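Local coordinates for regulator of G-protein signaling 16 (Mus musculus, PDB 3C7L) that speeds GTP hydrolysis by G protein alpha subunits, driving them into the inactive GDP-bound form and so damping receptor signalling, including phototransduction, at residues 24-29 / 46-51; 68-73 / 98-103. All coordinates share one frame; numbering follows the deposited sequence.

Overall arrangement
Both contacts belong to the all-helical RGS domain, with centres about 21 Å apart, and they follow one another along the chain: contact 1 closes before contact 2 opens. Contact 1 (24-29 / 46-51) is the interior one, its centre about 6 Å from the centre of the chain, whereas that of contact 2 (68-73 / 98-103) lies about 16 Å from it and is partly buried. Each is apolar and turns on a single leucine, but the first sets it over a tryptophan face and against a second leucine, the second against an alanine methyl and a histidine edge. Consecutive helices 45-57 and 63-78 join them directly, F50 CE1 packing 3.8 Å from I73 CG2.

Contact 1 (24-29 / 46-51); sequences LLLNSK and ENLEFW
L26 reaches helix 45-57 with both of its methyl groups, one meeting the indole of W51 and the other the side chain of L48. The first interaction is CH-pi. L26 CD1 stands 3.7 Å from the centroid of the six-membered ring of W51, and the line to it is only 9° off the ring normal, which places the methyl over the six-membered ring, toward the rim of the indole as a whole. L26 CB adds a second touch beside the CZ3 and CH2 atoms of that ring, 3.9 Å from W51 CZ3.

The second interaction is plain apolar packing: L26 CD2 lies 3.5 Å from L48 CD1, closer than carbons usually sit, as the two leucines run past each other in opposite directions. In L48, CG is anti to the backbone N (chi1 175°), which lets CD1 reach L26, though the bond from CA to CB does not aim at it. L48 also packs on V32, F35, H36 and L39 of helix 29-40.

A type I turn from L25 to S28 presents L26, and S28 OG then caps the following helix by bonding to G31 N. This turn thus joins the RGS domain's terminal lobe to helix 45-57 of its four-helix bundle.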
ATOM      1  N   LEU A  24      -6.275  -9.478   7.097  1.00  6.79           N
ATOM      2  CA  LEU A  24      -7.003  -9.222   8.335  1.00  6.87           C
ATOM      3  C   LEU A  24      -6.292  -8.122   9.121  1.00  7.42           C
ATOM      4  O   LEU A  24      -6.933  -7.282   9.747  1.00  8.57           O
ATOM      5  CB  LEU A  24      -7.113 -10.496   9.181  1.00  7.30           C
ATOM      6  CG  LEU A  24      -8.037 -11.590   8.636  1.00  8.25           C
ATOM      7  CD1 LEU A  24      -8.182 -12.700   9.676  1.00 11.14           C
ATOM      8  CD2 LEU A  24      -9.389 -11.001   8.298  1.00  9.49           C
ATOM      9  N   LEU A  25      -4.962  -8.129   9.096  1.00  7.07           N
ATOM     10  CA  LEU A  25      -4.206  -7.093   9.786  1.00  7.81           C
ATOM     11  C   LEU A  25      -4.550  -5.725   9.184  1.00  9.95           C
ATOM     12  O   LEU A  25      -4.788  -4.757   9.908  1.00  9.22           O
ATOM     13  CB  LEU A  25      -2.700  -7.341   9.651  1.00  8.16           C
ATOM     14  CG  LEU A  25      -1.769  -6.244  10.186  1.00  7.66           C
ATOM     15  CD1 LEU A  25      -1.968  -6.073  11.682  1.00 13.16           C
ATOM     16  CD2 LEU A  25      -0.320  -6.611   9.893  1.00  9.65           C
ATOM     17  N   LEU A  26      -4.584  -5.666   7.857  1.00 10.47           N
ATOM     18  CA  LEU A  26      -4.871  -4.436   7.119  1.00 11.17           C
ATOM     19  C   LEU A  26      -6.299  -3.907   7.252  1.00 12.92           C
ATOM     20  O   LEU A  26      -6.591  -2.791   6.823  1.00 13.74           O
ATOM     21  CB  LEU A  26      -4.534  -4.644   5.641  1.00  9.82           C
ATOM     22  CG  LEU A  26      -3.058  -4.976   5.401  1.00  9.91           C
ATOM     23  CD1 LEU A  26      -2.841  -5.428   3.977  1.00  9.56           C
ATOM     24  CD2 LEU A  26      -2.206  -3.750   5.723  1.00 10.54           C
ATOM     25  N   ASN A  27      -7.184  -4.702   7.845  1.00 15.06           N
ATOM     26  CA  ASN A  27      -8.575  -4.298   8.036  1.00 16.20           C
ATOM     27  C   ASN A  27      -8.812  -3.987   9.512  1.00 16.25           C
ATOM     28  O   ASN A  27      -9.936  -3.718   9.935  1.00 16.75           O
ATOM     29  CB  ASN A  27      -9.518  -5.422   7.591  1.00 22.40           C
ATOM     30  CG  ASN A  27     -10.988  -5.027   7.672  1.00 26.50           C
ATOM     31  OD1 ASN A  27     -11.870  -5.887   7.681  1.00 30.06           O
ATOM     32  ND2 ASN A  27     -11.255  -3.724   7.718  1.00 29.84           N
ATOM     33  N   SER A  28      -7.745  -4.036  10.302  1.00 13.58           N
ATOM     34  CA  SER A  28      -7.852  -3.765  11.729  1.00 11.97           C
ATOM     35  C   SER A  28      -7.381  -2.351  12.057  1.00 11.52           C
ATOM     36  O   SER A  28      -6.333  -1.914  11.592  1.00  9.30           O
ATOM     37  CB  SER A  28      -7.015  -4.786  12.511  1.00 12.82           C
ATOM     38  OG  SER A  28      -6.836  -4.393  13.861  1.00  7.36           O
ATOM     39  N   LYS A  29      -8.160  -1.636  12.861  1.00 11.86           N
ATOM     40  CA  LYS A  29      -7.798  -0.281  13.247  1.00 13.65           C
ATOM     41  C   LYS A  29      -6.497  -0.279  14.044  1.00 13.18           C
ATOM     42  O   LYS A  29      -5.564   0.463  13.720  1.00 12.49           O
ATOM     43  CB  LYS A  29      -8.920   0.345  14.080  1.00 14.26           C
ATOM     44  CG  LYS A  29      -8.503   1.577  14.863  1.00 15.49           C
ATOM     45  CD  LYS A  29      -9.698   2.171  15.601  1.00 16.77           C
ATOM     46  CE  LYS A  29      -9.286   2.790  16.923  1.00 18.24           C
ATOM     47  NZ  LYS A  29      -8.226   3.811  16.757  1.00 18.31           N
ATOM     48  N   GLU A  46       5.306   4.370   3.547  1.00  8.07           N
ATOM     49  CA  GLU A  46       4.689   4.745   2.280  1.00  9.82           C
ATOM     50  C   GLU A  46       4.090   3.517   1.594  1.00  8.15           C
ATOM     51  O   GLU A  46       3.134   3.637   0.836  1.00  8.24           O
ATOM     52  CB  GLU A  46       5.709   5.391   1.338  1.00 10.19           C
ATOM     53  CG  GLU A  46       6.805   4.451   0.875  1.00 12.87           C
ATOM     54  CD  GLU A  46       8.051   4.525   1.740  1.00 16.98           C
ATOM     55  OE1 GLU A  46       7.942   4.907   2.929  1.00 17.06           O
ATOM     56  OE2 GLU A  46       9.142   4.186   1.226  1.00 18.81           O
ATOM     57  N   ASN A  47       4.658   2.341   1.850  1.00  5.92           N
ATOM     58  CA  ASN A  47       4.139   1.112   1.244  1.00  7.64           C
ATOM     59  C   ASN A  47       2.711   0.861   1.714  1.00  6.70           C
ATOM     60  O   ASN A  47       1.830   0.504   0.920  1.00  4.19           O
ATOM     61  CB  ASN A  47       5.014  -0.095   1.608  1.00  7.31           C
ATOM     62  CG  ASN A  47       6.391  -0.025   0.977  1.00 11.18           C
ATOM     63  OD1 ASN A  47       6.556   0.526  -0.115  1.00  9.49           O
ATOM     64  ND2 ASN A  47       7.386  -0.602   1.650  1.00  9.77           N
ATOM     65  N   LEU A  48       2.489   1.042   3.013  1.00  7.54           N
ATOM     66  CA  LEU A  48       1.170   0.836   3.595  1.00  7.29           C
ATOM     67  C   LEU A  48       0.195   1.944   3.194  1.00  7.53           C
ATOM     68  O   LEU A  48      -0.972   1.678   2.923  1.00  8.12           O
ATOM     69  CB  LEU A  48       1.279   0.770   5.126  1.00  7.16           C
ATOM     70  CG  LEU A  48      -0.036   0.680   5.906  1.00  7.54           C
ATOM     71  CD1 LEU A  48      -0.817  -0.559   5.480  1.00  6.34           C
ATOM     72  CD2 LEU A  48       0.266   0.638   7.392  1.00  6.04           C
ATOM     73  N   GLU A  49       0.672   3.186   3.160  1.00  7.01           N
ATOM     74  CA  GLU A  49      -0.181   4.311   2.790  1.00  7.79           C
ATOM     75  C   GLU A  49      -0.655   4.164   1.351  1.00  7.56           C
ATOM     76  O   GLU A  49      -1.809   4.450   1.030  1.00  4.92           O
ATOM     77  CB  GLU A  49       0.583   5.629   2.980  1.00  8.24           C
ATOM     78  CG  GLU A  49       0.905   5.887   4.447  1.00 10.10           C
ATOM     79  CD  GLU A  49       1.785   7.099   4.688  1.00 12.32           C
ATOM     80  OE1 GLU A  49       2.322   7.677   3.715  1.00  9.55           O
ATOM     81  OE2 GLU A  49       1.944   7.460   5.871  1.00 11.21           O
ATOM     82  N   PHE A  50       0.240   3.701   0.487  1.00  6.18           N
ATOM     83  CA  PHE A  50      -0.086   3.497  -0.916  1.00  7.23           C
ATOM     84  C   PHE A  50      -1.123   2.388  -1.072  1.00  6.05           C
ATOM     85  O   PHE A  50      -2.090   2.539  -1.819  1.00  6.13           O
ATOM     86  CB  PHE A  50       1.180   3.142  -1.703  1.00  8.13           C
ATOM     87  CG  PHE A  50       0.914   2.670  -3.104  1.00  7.09           C
ATOM     88  CD1 PHE A  50       0.224   3.474  -4.005  1.00  7.99           C
ATOM     89  CD2 PHE A  50       1.352   1.420  -3.524  1.00  6.57           C
ATOM     90  CE1 PHE A  50      -0.027   3.038  -5.305  1.00  8.13           C
ATOM     91  CE2 PHE A  50       1.108   0.977  -4.811  1.00  6.42           C
ATOM     92  CZ  PHE A  50       0.417   1.786  -5.708  1.00  9.87           C
ATOM     93  N   TRP A  51      -0.920   1.277  -0.366  1.00  5.50           N
ATOM     94  CA  TRP A  51      -1.849   0.151  -0.445  1.00  5.81           C
ATOM     95  C   TRP A  51      -3.249   0.608  -0.046  1.00  6.98           C
ATOM     96  O   TRP A  51      -4.217   0.355  -0.756  1.00  8.90           O
ATOM     97  CB  TRP A  51      -1.388  -0.988   0.474  1.00  5.81           C
ATOM     98  CG  TRP A  51      -2.142  -2.281   0.279  1.00  6.55           C
ATOM     99  CD1 TRP A  51      -1.818  -3.298  -0.567  1.00  8.40           C
ATOM    100  CD2 TRP A  51      -3.355  -2.676   0.935  1.00  6.51           C
ATOM    101  NE1 TRP A  51      -2.751  -4.306  -0.482  1.00  7.60           N
ATOM    102  CE2 TRP A  51      -3.706  -3.948   0.432  1.00  6.99           C
ATOM    103  CE3 TRP A  51      -4.182  -2.075   1.897  1.00  8.55           C
ATOM    104  CZ2 TRP A  51      -4.849  -4.635   0.861  1.00  8.22           C
ATOM    105  CZ3 TRP A  51      -5.318  -2.761   2.326  1.00  7.98           C
ATOM    106  CH2 TRP A  51      -5.638  -4.026   1.806  1.00  9.02           C
TER

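Contact 2 (68-73 / 98-103); sequences SRAHHI and TNLQAA
Segment 68-73 is a helical run inside helix 63-78, while 98-103 takes in the last turn of helix 90-101 and the residues that leave it. Their backbones come nearest at A70 and L100, whose CA atoms are 7.4 Å apart. This is packing between helices 63-78 and 90-101 of the antiparallel four-helix bundle of the RGS domain. The helix unwinds at A102, the first residue with non-helical angles; the bond from A102 N to T98 O is weak at 3.3 Å, and A102 N also bonds to N99 O.

L100 supplies the larger part of the interface and divides its two methyls between neighbouring residues of the other helix. CD1 meets the methyl of A70, with A70 CB to L100 CD1 at 3.8 Å, and lies as near to A70 O. The bond from CA to CB of A70 points toward segment 98-103. The leucine has CG anti to the backbone N (chi1 -163°), which sends the branch across to helix 63-78. Replacing L100 with an alanine would probably leave the A70 methyl and the H71 ring edge without their partner across this contact and open a gap between the helices.

Beyond the interface, A70 also packs on F57 of helix 45-57 and L100 on C107. With H71 CG anti to its carbonyl carbon (chi1 -77°), the imidazole swings over to L100 and meets it edge-on, H71 CD2 lying 3.8 Å from L100 CD2 with that methyl near the ring plane.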
ATOM      1  N   SER A  68      -9.120  12.224 -11.248  1.00 18.17           N
ATOM      2  CA  SER A  68      -8.440  13.080 -10.284  1.00 18.73           C
ATOM      3  C   SER A  68      -7.649  12.288  -9.241  1.00 18.21           C
ATOM      4  O   SER A  68      -6.465  12.543  -9.027  1.00 15.52           O
ATOM      5  CB  SER A  68      -9.458  13.985  -9.582  1.00 20.24           C
ATOM      6  OG  SER A  68      -8.840  14.759  -8.570  1.00 26.26           O
ATOM      7  N   ARG A  69      -8.306  11.335  -8.589  1.00 15.69           N
ATOM      8  CA  ARG A  69      -7.647  10.521  -7.573  1.00 16.18           C
ATOM      9  C   ARG A  69      -6.478   9.718  -8.161  1.00 15.07           C
ATOM     10  O   ARG A  69      -5.410   9.627  -7.553  1.00 13.60           O
ATOM     11  CB  ARG A  69      -8.667   9.579  -6.923  1.00 17.13           C
ATOM     12  CG  ARG A  69      -8.071   8.566  -5.958  1.00 18.36           C
ATOM     13  CD  ARG A  69      -7.560   9.184  -4.669  1.00 20.46           C
ATOM     14  NE  ARG A  69      -8.646   9.529  -3.760  1.00 24.08           N
ATOM     15  CZ  ARG A  69      -9.235  10.717  -3.717  1.00 25.03           C
ATOM     16  NH1 ARG A  69      -8.831  11.683  -4.532  1.00 26.82           N
ATOM     17  NH2 ARG A  69     -10.234  10.935  -2.869  1.00 24.94           N
ATOM     18  N   ALA A  70      -6.676   9.147  -9.345  1.00 13.17           N
ATOM     19  CA  ALA A  70      -5.632   8.359  -9.998  1.00 12.84           C
ATOM     20  C   ALA A  70      -4.366   9.190 -10.217  1.00 14.30           C
ATOM     21  O   ALA A  70      -3.247   8.700 -10.031  1.00 11.12           O
ATOM     22  CB  ALA A  70      -6.135   7.823 -11.326  1.00 12.07           C
ATOM     23  N   HIS A  71      -4.555  10.446 -10.616  1.00 13.84           N
ATOM     24  CA  HIS A  71      -3.441  11.355 -10.858  1.00 16.21           C
ATOM     25  C   HIS A  71      -2.723  11.723  -9.567  1.00 14.82           C
ATOM     26  O   HIS A  71      -1.503  11.856  -9.552  1.00 13.81           O
ATOM     27  CB  HIS A  71      -3.940  12.622 -11.561  1.00 19.46           C
ATOM     28  CG  HIS A  71      -4.210  12.428 -13.019  1.00 23.35           C
ATOM     29  ND1 HIS A  71      -5.207  13.104 -13.692  1.00 26.61           N
ATOM     30  CD2 HIS A  71      -3.606  11.637 -13.938  1.00 25.49           C
ATOM     31  CE1 HIS A  71      -5.206  12.736 -14.960  1.00 27.05           C
ATOM     32  NE2 HIS A  71      -4.245  11.846 -15.137  1.00 25.99           N
ATOM     33  N   HIS A  72      -3.480  11.893  -8.486  1.00 14.60           N
ATOM     34  CA  HIS A  72      -2.884  12.223  -7.196  1.00 14.00           C
ATOM     35  C   HIS A  72      -2.094  11.026  -6.672  1.00 12.35           C
ATOM     36  O   HIS A  72      -0.989  11.182  -6.160  1.00 11.59           O
ATOM     37  CB  HIS A  72      -3.961  12.617  -6.178  1.00 16.14           C
ATOM     38  CG  HIS A  72      -3.465  12.660  -4.764  1.00 21.25           C
ATOM     39  ND1 HIS A  72      -2.531  13.574  -4.327  1.00 22.73           N
ATOM     40  CD2 HIS A  72      -3.746  11.874  -3.697  1.00 22.54           C
ATOM     41  CE1 HIS A  72      -2.256  13.350  -3.055  1.00 23.73           C
ATOM     42  NE2 HIS A  72      -2.980  12.322  -2.648  1.00 25.10           N
ATOM     43  N   ILE A  73      -2.662   9.829  -6.801  1.00 10.91           N
ATOM     44  CA  ILE A  73      -1.987   8.617  -6.342  1.00  8.66           C
ATOM     45  C   ILE A  73      -0.695   8.395  -7.130  1.00  8.61           C
ATOM     46  O   ILE A  73       0.347   8.068  -6.559  1.00  7.99           O
ATOM     47  CB  ILE A  73      -2.915   7.384  -6.484  1.00  9.14           C
ATOM     48  CG1 ILE A  73      -4.029   7.466  -5.434  1.00  8.32           C
ATOM     49  CG2 ILE A  73      -2.112   6.088  -6.337  1.00  8.15           C
ATOM     50  CD1 ILE A  73      -5.058   6.340  -5.518  1.00  6.75           C
ATOM     51  N   THR A  98       1.185   3.904 -18.331  1.00 15.46           N
ATOM     52  CA  THR A  98       0.481   3.483 -19.541  1.00 13.74           C
ATOM     53  C   THR A  98      -0.986   3.225 -19.220  1.00 14.26           C
ATOM     54  O   THR A  98      -1.875   3.598 -19.984  1.00 14.00           O
ATOM     55  CB  THR A  98       1.099   2.195 -20.125  1.00 16.02           C
ATOM     56  OG1 THR A  98       2.435   2.467 -20.564  1.00 17.17           O
ATOM     57  CG2 THR A  98       0.272   1.678 -21.301  1.00 14.63           C
ATOM     58  N   ASN A  99      -1.233   2.579 -18.086  1.00 13.22           N
ATOM     59  CA  ASN A  99      -2.595   2.292 -17.664  1.00 14.95           C
ATOM     60  C   ASN A  99      -3.309   3.597 -17.346  1.00 15.87           C
ATOM     61  O   ASN A  99      -4.505   3.733 -17.567  1.00 17.98           O
ATOM     62  CB  ASN A  99      -2.596   1.401 -16.422  1.00 12.85           C
ATOM     63  CG  ASN A  99      -2.041   0.019 -16.697  1.00  9.52           C
ATOM     64  OD1 ASN A  99      -1.944  -0.404 -17.848  1.00 10.59           O
ATOM     65  ND2 ASN A  99      -1.696  -0.701 -15.635  1.00  9.86           N
ATOM     66  N   LEU A 100      -2.561   4.551 -16.810  1.00 20.34           N
ATOM     67  CA  LEU A 100      -3.110   5.853 -16.461  1.00 23.50           C
ATOM     68  C   LEU A 100      -3.531   6.551 -17.754  1.00 25.03           C
ATOM     69  O   LEU A 100      -4.514   7.291 -17.785  1.00 24.91           O
ATOM     70  CB  LEU A 100      -2.041   6.684 -15.740  1.00 24.97           C
ATOM     71  CG  LEU A 100      -2.456   7.912 -14.929  1.00 26.07           C
ATOM     72  CD1 LEU A 100      -3.170   7.467 -13.663  1.00 25.05           C
ATOM     73  CD2 LEU A 100      -1.217   8.731 -14.575  1.00 25.76           C
ATOM     74  N   GLN A 101      -2.782   6.294 -18.822  1.00 27.89           N
ATOM     75  CA  GLN A 101      -3.053   6.897 -20.125  1.00 31.15           C
ATOM     76  C   GLN A 101      -4.336   6.379 -20.766  1.00 31.82           C
ATOM     77  O   GLN A 101      -4.978   7.090 -21.538  1.00 32.59           O
ATOM     78  CB  GLN A 101      -1.885   6.637 -21.085  1.00 33.14           C
ATOM     79  CG  GLN A 101      -0.506   6.984 -20.537  1.00 36.91           C
ATOM     80  CD  GLN A 101      -0.366   8.442 -20.146  1.00 37.75           C
ATOM     81  OE1 GLN A 101      -1.083   8.935 -19.276  1.00 39.35           O
ATOM     82  NE2 GLN A 101       0.567   9.140 -20.787  1.00 39.21           N
ATOM     83  N   ALA A 102      -4.711   5.144 -20.446  1.00 32.72           N
ATOM     84  CA  ALA A 102      -5.909   4.546 -21.022  1.00 33.67           C
ATOM     85  C   ALA A 102      -7.063   4.389 -20.041  1.00 34.38           C
ATOM     86  O   ALA A 102      -8.028   3.683 -20.324  1.00 35.53           O
ATOM     87  CB  ALA A 102      -5.565   3.197 -21.637  1.00 34.55           C
ATOM     88  N   ALA A 103      -6.955   5.042 -18.891  1.00 34.03           N
ATOM     89  CA  ALA A 103      -7.997   5.002 -17.870  1.00 33.62           C
ATOM     90  C   ALA A 103      -8.627   3.631 -17.616  1.00 33.55           C
ATOM     91  O   ALA A 103      -9.736   3.350 -18.077  1.00 33.08           O
ATOM     92  CB  ALA A 103      -9.086   6.007 -18.216  1.00 33.94           C
TER